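Local coordinates for protein Ulp1-like SUMO protease (Chaetomium thermophilum, PDB 6DG4) that probably cleaves SUMO from its conjugates as a cysteine protease of the Ulp1 (peptidase C48) family, the chain here being its C-terminal catalytic domain, at residues Ile66-Asn77 / Pro87-Phe95; Phe122-Ile130 / Ala141-Thr149. All coordinates share one frame; numbering follows the deposited sequence.

Contact 1: residues Ile66-Asn77 / Pro87-Phe95; sequences IGAIFYIADYVN and PKCTAFTSF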
loop_
_atom_site.group_PDB
_atom_site.type_symbol
_atom_site.label_atom_id
_atom_site.label_comp_id
_atom_site.label_asym_id
_atom_site.label_seq_id
_atom_site.Cartn_x
_atom_site.Cartn_y
_atom_site.Cartn_z
ATOM N N ILE A 66 2.413 -5.697 -3.822
ATOM C CA ILE A 66 3.430 -5.570 -2.786
ATOM C C ILE A 66 4.577 -4.699 -3.275
ATOM O O ILE A 66 5.115 -3.878 -2.522
ATOM C CB ILE A 66 3.902 -6.964 -2.333
ATOM C CG1 ILE A 66 2.715 -7.808 -1.844
ATOM C CG2 ILE A 66 4.992 -6.838 -1.273
ATOM C CD1 ILE A 66 1.866 -7.171 -0.773
ATOM N N GLY A 67 4.968 -4.851 -4.541
ATOM C CA GLY A 67 6.023 -4.008 -5.078
ATOM C C GLY A 67 5.684 -2.536 -4.970
ATOM O O GLY A 67 6.497 -1.724 -4.521
ATOM N N ALA A 68 4.466 -2.175 -5.372
ATOM C CA ALA A 68 4.067 -0.775 -5.335
ATOM C C ALA A 68 4.031 -0.248 -3.911
ATOM O O ALA A 68 4.505 0.861 -3.639
ATOM C CB ALA A 68 2.697 -0.614 -5.987
ATOM N N ILE A 69 3.468 -1.023 -2.985
ATOM C CA ILE A 69 3.321 -0.544 -1.616
ATOM C C ILE A 69 4.678 -0.416 -0.933
ATOM O O ILE A 69 4.905 0.529 -0.167
ATOM C CB ILE A 69 2.313 -1.421 -0.852
ATOM C CG1 ILE A 69 0.920 -1.219 -1.468
ATOM C CG2 ILE A 69 2.299 -1.066 0.603
ATOM C CD1 ILE A 69 -0.144 -2.178 -0.983
ATOM N N PHE A 70 5.612 -1.331 -1.211
ATOM C CA PHE A 70 6.964 -1.176 -0.678
ATOM C C PHE A 70 7.605 0.119 -1.171
ATOM O O PHE A 70 8.330 0.784 -0.423
ATOM C CB PHE A 70 7.827 -2.388 -1.043
ATOM C CG PHE A 70 7.789 -3.499 -0.019
ATOM C CD1 PHE A 70 6.589 -3.951 0.511
ATOM C CD2 PHE A 70 8.959 -4.103 0.399
ATOM C CE1 PHE A 70 6.565 -4.967 1.463
ATOM C CE2 PHE A 70 8.940 -5.113 1.335
ATOM C CZ PHE A 70 7.738 -5.553 1.862
ATOM N N TYR A 71 7.340 0.505 -2.425
ATOM C CA TYR A 71 7.884 1.760 -2.935
ATOM C C TYR A 71 7.269 2.976 -2.246
ATOM O O TYR A 71 7.957 3.991 -2.082
ATOM C CB TYR A 71 7.707 1.865 -4.452
ATOM C CG TYR A 71 8.742 1.111 -5.277
ATOM C CD1 TYR A 71 10.092 1.182 -4.973
ATOM C CD2 TYR A 71 8.364 0.345 -6.370
ATOM C CE1 TYR A 71 11.035 0.512 -5.720
ATOM C CE2 TYR A 71 9.312 -0.336 -7.129
ATOM C CZ TYR A 71 10.647 -0.248 -6.794
ATOM O OH TYR A 71 11.595 -0.921 -7.536
ATOM N N ILE A 72 5.989 2.906 -1.850
ATOM C CA ILE A 72 5.385 3.990 -1.076
ATOM C C ILE A 72 6.155 4.182 0.221
ATOM O O ILE A 72 6.556 5.297 0.579
ATOM C CB ILE A 72 3.903 3.691 -0.781
ATOM C CG1 ILE A 72 3.101 3.511 -2.066
ATOM C CG2 ILE A 72 3.291 4.802 0.072
ATOM C CD1 ILE A 72 1.690 2.995 -1.826
ATOM N N ALA A 73 6.340 3.088 0.958
ATOM C CA ALA A 73 7.033 3.170 2.234
ATOM C C ALA A 73 8.441 3.706 2.050
ATOM O O ALA A 73 8.903 4.543 2.832
ATOM C CB ALA A 73 7.065 1.796 2.897
ATOM N N ASP A 74 9.138 3.246 1.013
ATOM C CA ASP A 74 10.509 3.694 0.811
ATOM C C ASP A 74 10.569 5.176 0.457
ATOM O O ASP A 74 11.505 5.876 0.864
ATOM C CB ASP A 74 11.191 2.852 -0.257
ATOM C CG ASP A 74 12.685 2.960 -0.188
ATOM O OD1 ASP A 74 13.255 2.622 0.871
ATOM O OD2 ASP A 74 13.285 3.396 -1.181
ATOM N N TYR A 75 9.587 5.678 -0.300
ATOM C CA TYR A 75 9.523 7.114 -0.545
ATOM C C TYR A 75 9.489 7.882 0.775
ATOM O O TYR A 75 10.247 8.838 0.975
ATOM C CB TYR A 75 8.318 7.501 -1.426
ATOM C CG TYR A 75 8.145 8.996 -1.383
ATOM C CD1 TYR A 75 8.885 9.832 -2.210
ATOM C CD2 TYR A 75 7.310 9.581 -0.441
ATOM C CE1 TYR A 75 8.775 11.209 -2.105
ATOM C CE2 TYR A 75 7.189 10.943 -0.336
ATOM C CZ TYR A 75 7.923 11.751 -1.158
ATOM O OH TYR A 75 7.796 13.108 -1.014
ATOM N N VAL A 76 8.600 7.482 1.686
ATOM C CA VAL A 76 8.443 8.219 2.935
ATOM C C VAL A 76 9.720 8.149 3.760
ATOM O O VAL A 76 10.178 9.156 4.313
ATOM C CB VAL A 76 7.224 7.700 3.720
ATOM C CG1 VAL A 76 7.171 8.352 5.091
ATOM C CG2 VAL A 76 5.926 7.967 2.951
ATOM N N ASN A 77 10.316 6.961 3.856
ATOM C CA ASN A 77 11.492 6.797 4.700
ATOM C C ASN A 77 12.668 7.588 4.157
ATOM O O ASN A 77 13.434 8.180 4.926
ATOM C CB ASN A 77 11.833 5.318 4.817
ATOM C CG ASN A 77 10.794 4.557 5.600
ATOM O OD1 ASN A 77 10.143 5.115 6.484
ATOM N ND2 ASN A 77 10.623 3.285 5.280
ATOM N N PRO A 87 11.853 2.780 10.603
ATOM C CA PRO A 87 11.086 3.423 9.537
ATOM C C PRO A 87 10.004 4.340 10.073
ATOM O O PRO A 87 9.453 4.134 11.158
ATOM C CB PRO A 87 10.449 2.237 8.801
ATOM C CG PRO A 87 10.362 1.176 9.832
ATOM C CD PRO A 87 11.626 1.324 10.628
ATOM N N LYS A 88 9.672 5.342 9.261
ATOM C CA LYS A 88 8.463 6.123 9.488
ATOM C C LYS A 88 7.255 5.537 8.771
ATOM O O LYS A 88 6.121 5.727 9.228
ATOM C CB LYS A 88 8.684 7.575 9.071
ATOM C CG LYS A 88 9.529 8.357 10.076
ATOM C CD LYS A 88 8.803 8.515 11.411
ATOM C CE LYS A 88 9.610 9.297 12.422
ATOM N NZ LYS A 88 8.843 9.455 13.694
ATOM N N CYS A 89 7.469 4.816 7.674
ATOM C CA CYS A 89 6.410 4.090 6.989
ATOM C C CYS A 89 6.941 2.704 6.679
ATOM O O CYS A 89 8.055 2.568 6.163
ATOM C CB CYS A 89 6.004 4.788 5.692
ATOM S SG CYS A 89 4.574 4.047 4.848
ATOM N N THR A 90 6.175 1.677 7.015
ATOM C CA THR A 90 6.610 0.325 6.714
ATOM C C THR A 90 5.447 -0.474 6.152
ATOM O O THR A 90 4.277 -0.146 6.348
ATOM C CB THR A 90 7.264 -0.349 7.926
ATOM O OG1 THR A 90 7.848 -1.584 7.498
ATOM C CG2 THR A 90 6.256 -0.610 9.024
ATOM N N ALA A 91 5.794 -1.526 5.420
ATOM C CA ALA A 91 4.813 -2.304 4.691
ATOM C C ALA A 91 5.103 -3.780 4.881
ATOM O O ALA A 91 6.249 -4.189 5.090
ATOM C CB ALA A 91 4.855 -1.992 3.196
ATOM N N PHE A 92 4.049 -4.573 4.768
ATOM C CA PHE A 92 4.134 -6.017 4.864
ATOM C C PHE A 92 3.871 -6.659 3.511
ATOM O O PHE A 92 3.261 -6.067 2.612
ATOM C CB PHE A 92 3.142 -6.534 5.901
ATOM C CG PHE A 92 3.574 -6.280 7.308
ATOM C CD1 PHE A 92 3.315 -5.070 7.917
ATOM C CD2 PHE A 92 4.269 -7.242 8.015
ATOM C CE1 PHE A 92 3.722 -4.832 9.214
ATOM C CE2 PHE A 92 4.674 -7.006 9.311
ATOM C CZ PHE A 92 4.400 -5.796 9.905
ATOM N N THR A 93 4.367 -7.887 3.378
ATOM C CA THR A 93 4.162 -8.667 2.175
ATOM C C THR A 93 2.811 -9.377 2.225
ATOM O O THR A 93 2.073 -9.319 3.214
ATOM C CB THR A 93 5.265 -9.713 2.010
ATOM O OG1 THR A 93 5.076 -10.757 2.977
ATOM C CG2 THR A 93 6.650 -9.074 2.171
ATOM N N SER A 94 2.510 -10.095 1.142
ATOM C CA SER A 94 1.276 -10.861 1.048
ATOM C C SER A 94 1.256 -12.054 1.992
ATOM O O SER A 94 0.202 -12.678 2.156
ATOM C CB SER A 94 1.065 -11.336 -0.394
ATOM O OG SER A 94 1.939 -12.399 -0.739
ATOM N N PHE A 95 2.385 -12.387 2.609
ATOM C CA PHE A 95 2.426 -13.497 3.548
ATOM C C PHE A 95 1.976 -13.098 4.940
ATOM O O PHE A 95 1.685 -13.979 5.753
ATOM C CB PHE A 95 3.840 -14.078 3.597
ATOM C CG PHE A 95 4.255 -14.742 2.313
ATOM C CD1 PHE A 95 3.957 -16.070 2.089
ATOM C CD2 PHE A 95 4.908 -14.032 1.319
ATOM C CE1 PHE A 95 4.319 -16.687 0.909
ATOM C CE2 PHE A 95 5.273 -14.645 0.134
ATOM C CZ PHE A 95 4.975 -15.972 -0.070
#
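Asn-77 grips the backbone of Lys-88 and Cys-89 with both ends of its carboxamide. Its OD1 accepts twice: from Cys-89 N at 2.9 Å in a nearly straight bond (167°), and from Lys-88 N at 2.8 Å in a more bent one (132°). The amide's other end, ND2, donates to Cys-89 O over 2.8 Å, the donor lying in the carbonyl plane of Cys-89. A side chain carrying both an acceptor and a donor suits this place, where the chain enters strand 89-91 and turns N-H and C=O groups toward the helix. With CG anti to the carbonyl carbon (chi1 -68°), the amide is carried across to the strand, and its three bonds fix the rotation of the group.

Beyond this polar end the helical segment 66-77 and the strand run nearly antiparallel, their axes 6.9 Å apart. Small residues permit that closeness: the methyl of Ala-73 rests 3.5 Å from Cys-89 O, while Cys-89 SG leans against the same alanine and Val-76 packs on Cys-89 CB. Ala-91 CB touches both Ile-69 CG2 and Phe-70 CD1, the latter 3.7 Å away. Phe-70 CZ meets the methyl CG2 of Thr-93, and the ring edge is turned to Phe-92 O, a buried carbonyl oxygen with no hydrogen-bond partner in the model. Thr-93 OG1 is occupied otherwise, accepting from Phe-95 N as a cap before helix 96-103.

Lys-88 sends its amine to a salt bridge with Asp-124, and Thr-90 OG1 bonds to Ala-115 O. Helix 62-80 touches helix 202-215 through Ile-72, and through the residues described here it packs on strand 89-91, paired in parallel with strand 127-134: a helix on the edge strand of the central mixed sheet in a Ulp1-type (clan CA) cysteine protease domain.

Contact 2: residues Phe122-Ile130 / Ala141-Thr149; sequences FLDIDTILI and AVIRPGRRT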
loop_
_atom_site.group_PDB
_atom_site.type_symbol
_atom_site.label_atom_id
_atom_site.label_comp_id
_atom_site.label_asym_id
_atom_site.label_seq_id
_atom_site.Cartn_x
_atom_site.Cartn_y
_atom_site.Cartn_z
ATOM N N PHE A 122 7.920 1.035 17.876
ATOM C CA PHE A 122 6.559 0.967 17.350
ATOM C C PHE A 122 5.887 2.336 17.304
ATOM O O PHE A 122 5.347 2.740 16.268
ATOM C CB PHE A 122 5.732 -0.019 18.177
ATOM C CG PHE A 122 4.379 -0.291 17.599
ATOM C CD1 PHE A 122 4.229 -1.208 16.579
ATOM C CD2 PHE A 122 3.257 0.373 18.069
ATOM C CE1 PHE A 122 2.992 -1.461 16.036
ATOM C CE2 PHE A 122 2.016 0.122 17.529
ATOM C CZ PHE A 122 1.886 -0.797 16.504
ATOM N N LEU A 123 5.885 3.057 18.424
ATOM C CA LEU A 123 5.211 4.351 18.470
ATOM C C LEU A 123 5.917 5.422 17.648
ATOM O O LEU A 123 5.318 6.470 17.393
ATOM C CB LEU A 123 5.039 4.811 19.921
ATOM C CG LEU A 123 4.171 3.910 20.797
ATOM C CD1 LEU A 123 4.104 4.465 22.209
ATOM C CD2 LEU A 123 2.775 3.774 20.227
ATOM N N ASP A 124 7.161 5.183 17.227
ATOM C CA ASP A 124 7.888 6.101 16.359
ATOM C C ASP A 124 7.502 5.935 14.895
ATOM O O ASP A 124 7.808 6.810 14.083
ATOM C CB ASP A 124 9.396 5.859 16.538
ATOM C CG ASP A 124 10.258 6.745 15.644
ATOM O OD1 ASP A 124 10.250 7.977 15.843
ATOM O OD2 ASP A 124 10.970 6.207 14.764
ATOM N N ILE A 125 6.846 4.842 14.534
ATOM C CA ILE A 125 6.375 4.654 13.168
ATOM C C ILE A 125 5.144 5.525 12.956
ATOM O O ILE A 125 4.267 5.590 13.825
ATOM C CB ILE A 125 6.037 3.170 12.939
ATOM C CG1 ILE A 125 7.254 2.281 13.211
ATOM C CG2 ILE A 125 5.516 2.948 11.527
ATOM C CD1 ILE A 125 6.923 0.788 13.240
ATOM N N ASP A 126 5.055 6.178 11.792
ATOM C CA ASP A 126 3.849 6.920 11.439
ATOM C C ASP A 126 2.782 6.046 10.779
ATOM O O ASP A 126 1.591 6.207 11.067
ATOM C CB ASP A 126 4.166 8.052 10.459
ATOM C CG ASP A 126 4.946 9.188 11.089
ATOM O OD1 ASP A 126 4.941 9.345 12.328
ATOM O OD2 ASP A 126 5.566 9.944 10.319
ATOM N N THR A 127 3.177 5.141 9.883
ATOM C CA THR A 127 2.228 4.410 9.055
ATOM C C THR A 127 2.709 2.988 8.847
ATOM O O THR A 127 3.840 2.776 8.403
ATOM C CB THR A 127 2.104 5.087 7.689
ATOM O OG1 THR A 127 1.820 6.474 7.884
ATOM C CG2 THR A 127 1.004 4.454 6.873
ATOM N N ILE A 128 1.837 2.025 9.144
ATOM C CA ILE A 128 2.062 0.613 8.856
ATOM C C ILE A 128 1.015 0.188 7.834
ATOM O O ILE A 128 -0.190 0.269 8.102
ATOM C CB ILE A 128 1.968 -0.247 10.127
ATOM C CG1 ILE A 128 3.006 0.209 11.159
ATOM C CG2 ILE A 128 2.143 -1.722 9.781
ATOM C CD1 ILE A 128 2.870 -0.483 12.508
ATOM N N LEU A 129 1.474 -0.265 6.669
ATOM C CA LEU A 129 0.605 -0.656 5.564
ATOM C C LEU A 129 0.540 -2.178 5.485
ATOM O O LEU A 129 1.568 -2.837 5.292
ATOM C CB LEU A 129 1.157 -0.089 4.255
ATOM C CG LEU A 129 1.297 1.438 4.177
ATOM C CD1 LEU A 129 2.070 1.825 2.918
ATOM C CD2 LEU A 129 -0.067 2.124 4.195
ATOM N N ILE A 130 -0.657 -2.732 5.630
ATOM C CA ILE A 130 -0.872 -4.173 5.634
ATOM C C ILE A 130 -1.854 -4.512 4.521
ATOM O O ILE A 130 -3.061 -4.299 4.653
ATOM C CB ILE A 130 -1.392 -4.662 7.000
ATOM C CG1 ILE A 130 -0.376 -4.358 8.102
ATOM C CG2 ILE A 130 -1.704 -6.155 6.949
ATOM C CD1 ILE A 130 -0.931 -4.524 9.507
ATOM N N ALA A 141 -5.226 -2.546 5.386
ATOM C CA ALA A 141 -5.211 -2.170 6.790
ATOM C C ALA A 141 -4.090 -1.160 6.998
ATOM O O ALA A 141 -3.016 -1.274 6.401
ATOM C CB ALA A 141 -5.007 -3.391 7.684
ATOM N N VAL A 142 -4.355 -0.166 7.836
ATOM C CA VAL A 142 -3.394 0.890 8.126
ATOM C C VAL A 142 -3.377 1.087 9.631
ATOM O O VAL A 142 -4.409 1.400 10.234
ATOM C CB VAL A 142 -3.748 2.208 7.416
ATOM C CG1 VAL A 142 -2.678 3.271 7.686
ATOM C CG2 VAL A 142 -3.911 1.986 5.923
ATOM N N ILE A 143 -2.220 0.897 10.238
ATOM C CA ILE A 143 -2.017 1.244 11.635
ATOM C C ILE A 143 -1.214 2.535 11.660
ATOM O O ILE A 143 -0.225 2.677 10.926
ATOM C CB ILE A 143 -1.303 0.116 12.395
ATOM C CG1 ILE A 143 -2.113 -1.183 12.310
ATOM C CG2 ILE A 143 -1.082 0.518 13.849
ATOM C CD1 ILE A 143 -1.380 -2.413 12.848
ATOM N N ARG A 144 -1.653 3.489 12.475
ATOM C CA ARG A 144 -0.989 4.785 12.606
ATOM C C ARG A 144 -0.568 4.921 14.063
ATOM O O ARG A 144 -1.328 5.441 14.896
ATOM C CB ARG A 144 -1.909 5.912 12.153
ATOM C CG ARG A 144 -2.378 5.752 10.709
ATOM C CD ARG A 144 -3.389 6.811 10.332
ATOM N NE ARG A 144 -2.748 7.994 9.781
ATOM C CZ ARG A 144 -3.333 9.177 9.642
ATOM N NH1 ARG A 144 -4.569 9.366 10.085
ATOM N NH2 ARG A 144 -2.665 10.173 9.073
ATOM N N PRO A 145 0.626 4.440 14.423
ATOM C CA PRO A 145 0.974 4.365 15.853
ATOM C C PRO A 145 1.029 5.705 16.562
ATOM O O PRO A 145 0.643 5.781 17.733
ATOM C CB PRO A 145 2.336 3.655 15.837
ATOM C CG PRO A 145 2.267 2.796 14.595
ATOM C CD PRO A 145 1.593 3.697 13.591
ATOM N N GLY A 146 1.515 6.760 15.909
ATOM C CA GLY A 146 1.543 8.062 16.554
ATOM C C GLY A 146 0.159 8.580 16.880
ATOM O O GLY A 146 -0.015 9.361 17.822
ATOM N N ARG A 147 -0.843 8.167 16.107
ATOM C CA ARG A 147 -2.225 8.554 16.343
ATOM C C ARG A 147 -2.978 7.560 17.206
ATOM O O ARG A 147 -4.107 7.848 17.616
ATOM C CB ARG A 147 -2.939 8.721 15.003
ATOM C CG ARG A 147 -2.319 9.839 14.203
ATOM C CD ARG A 147 -3.039 10.136 12.934
ATOM N NE ARG A 147 -2.195 10.978 12.099
ATOM C CZ ARG A 147 -2.175 12.305 12.135
ATOM N NH1 ARG A 147 -2.963 12.981 12.961
ATOM N NH2 ARG A 147 -1.359 12.958 11.324
ATOM N N ARG A 148 -2.372 6.412 17.494
ATOM C CA ARG A 148 -3.012 5.345 18.254
ATOM C C ARG A 148 -4.301 4.894 17.566
ATOM O O ARG A 148 -5.335 4.704 18.206
ATOM C CB ARG A 148 -3.264 5.731 19.716
ATOM C CG ARG A 148 -2.087 6.377 20.443
ATOM C CD ARG A 148 -0.900 5.443 20.681
ATOM N NE ARG A 148 0.005 6.057 21.644
ATOM C CZ ARG A 148 0.977 6.912 21.345
ATOM N NH1 ARG A 148 1.214 7.248 20.093
ATOM N NH2 ARG A 148 1.705 7.446 22.315
ATOM N N THR A 149 -4.232 4.700 16.248
ATOM C CA THR A 149 -5.398 4.235 15.514
ATOM C C THR A 149 -5.079 3.017 14.662
ATOM O O THR A 149 -3.944 2.811 14.218
ATOM C CB THR A 149 -6.020 5.320 14.612
ATOM O OG1 THR A 149 -5.096 5.706 13.586
ATOM C CG2 THR A 149 -6.422 6.525 15.440
HETATM O O HOH W 1 3.978 8.322 18.827
HETATM O O HOH W 2 0.866 7.720 13.271
HETATM O O HOH W 3 0.140 8.290 9.386
HETATM O O HOH W 4 -0.972 7.141 7.671
#
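The ring of Phe-122 carries Pro-145 on one face: CG of the proline sits 4.2 Å from the ring centroid and 21° off the normal, a CH-pi contact displaced toward the rim. The guanidinium of Arg-148 is likewise covered on one face, by Leu-123 CD2, while Gly-146 CA lies at its edge. These groups close the open end of an antiparallel beta hairpin, strands 127-134 and 137-144, in the central sheet of the Ulp1-type catalytic domain.

Within the hairpin, Ile-128 with Ile-143 and Ile-130 with Ala-141 are hydrogen-bonded pairs, each with two N-H to O=C bonds; Leu-129 with Val-142 is the non-hydrogen-bonded pair between them. Branched Ile-128, Ile-130 and Ile-143 suit extended backbone and share a face with Ala-141, where Ile-130 CD1 meets Ile-143 CD1 at 4.0 Å. Helix 163-177 packs on this side, touching Ala-141 and Phe-122.

The ladder between the segments ends at Ile-128 and Ile-143, two residues before Pro-145. Proline suits a place where no ladder N-H is needed; its CB, CG and CD lie against the carbonyl oxygens of Phe-122, Ile-125 and Asp-126, with CB 3.2 Å from Phe-122 O. Arg-148 and Thr-149 both face Arg-144 in a G1 beta bulge, and Arg-148 takes the positive phi (58°) that this turn requires. Bent at chi2 (-68°), its chain folds back, and NH1 donates to Pro-145 O over 2.8 Å.

Waters bridge polar atoms of the two segments: one links Asp-126 O to NE of Arg-144, a residue whose NH1 donates to Ser-2 O, and another accepts from Arg-148 NH1 and donates to Leu-123 O at 2.7 Å.

Strand 127-134 joins the two contacts: it pairs in parallel with strand 89-91 of contact 1 and antiparallel with its hairpin partner in contact 2. Probable 2.8 Å bonds from Lys-88 O to Asp-126 N and from Thr-90 O to Leu-129 N stitch the contacts together, and Phe-92 packs on Ile-128. Both are largely buried, but contact 1 lies nearer the centre of the chain, whereas contact 2 runs out to an exposed, watered turn at Gly-146. Their chemistry follows: helix on strand meets through apolar side chains, small where the two come close (Ala-73, Ala-91) and larger beside them (Ile-66, Phe-70), plus one asparagine amide; strand on strand chiefly through backbone bonds, finished by proline, arginine and water.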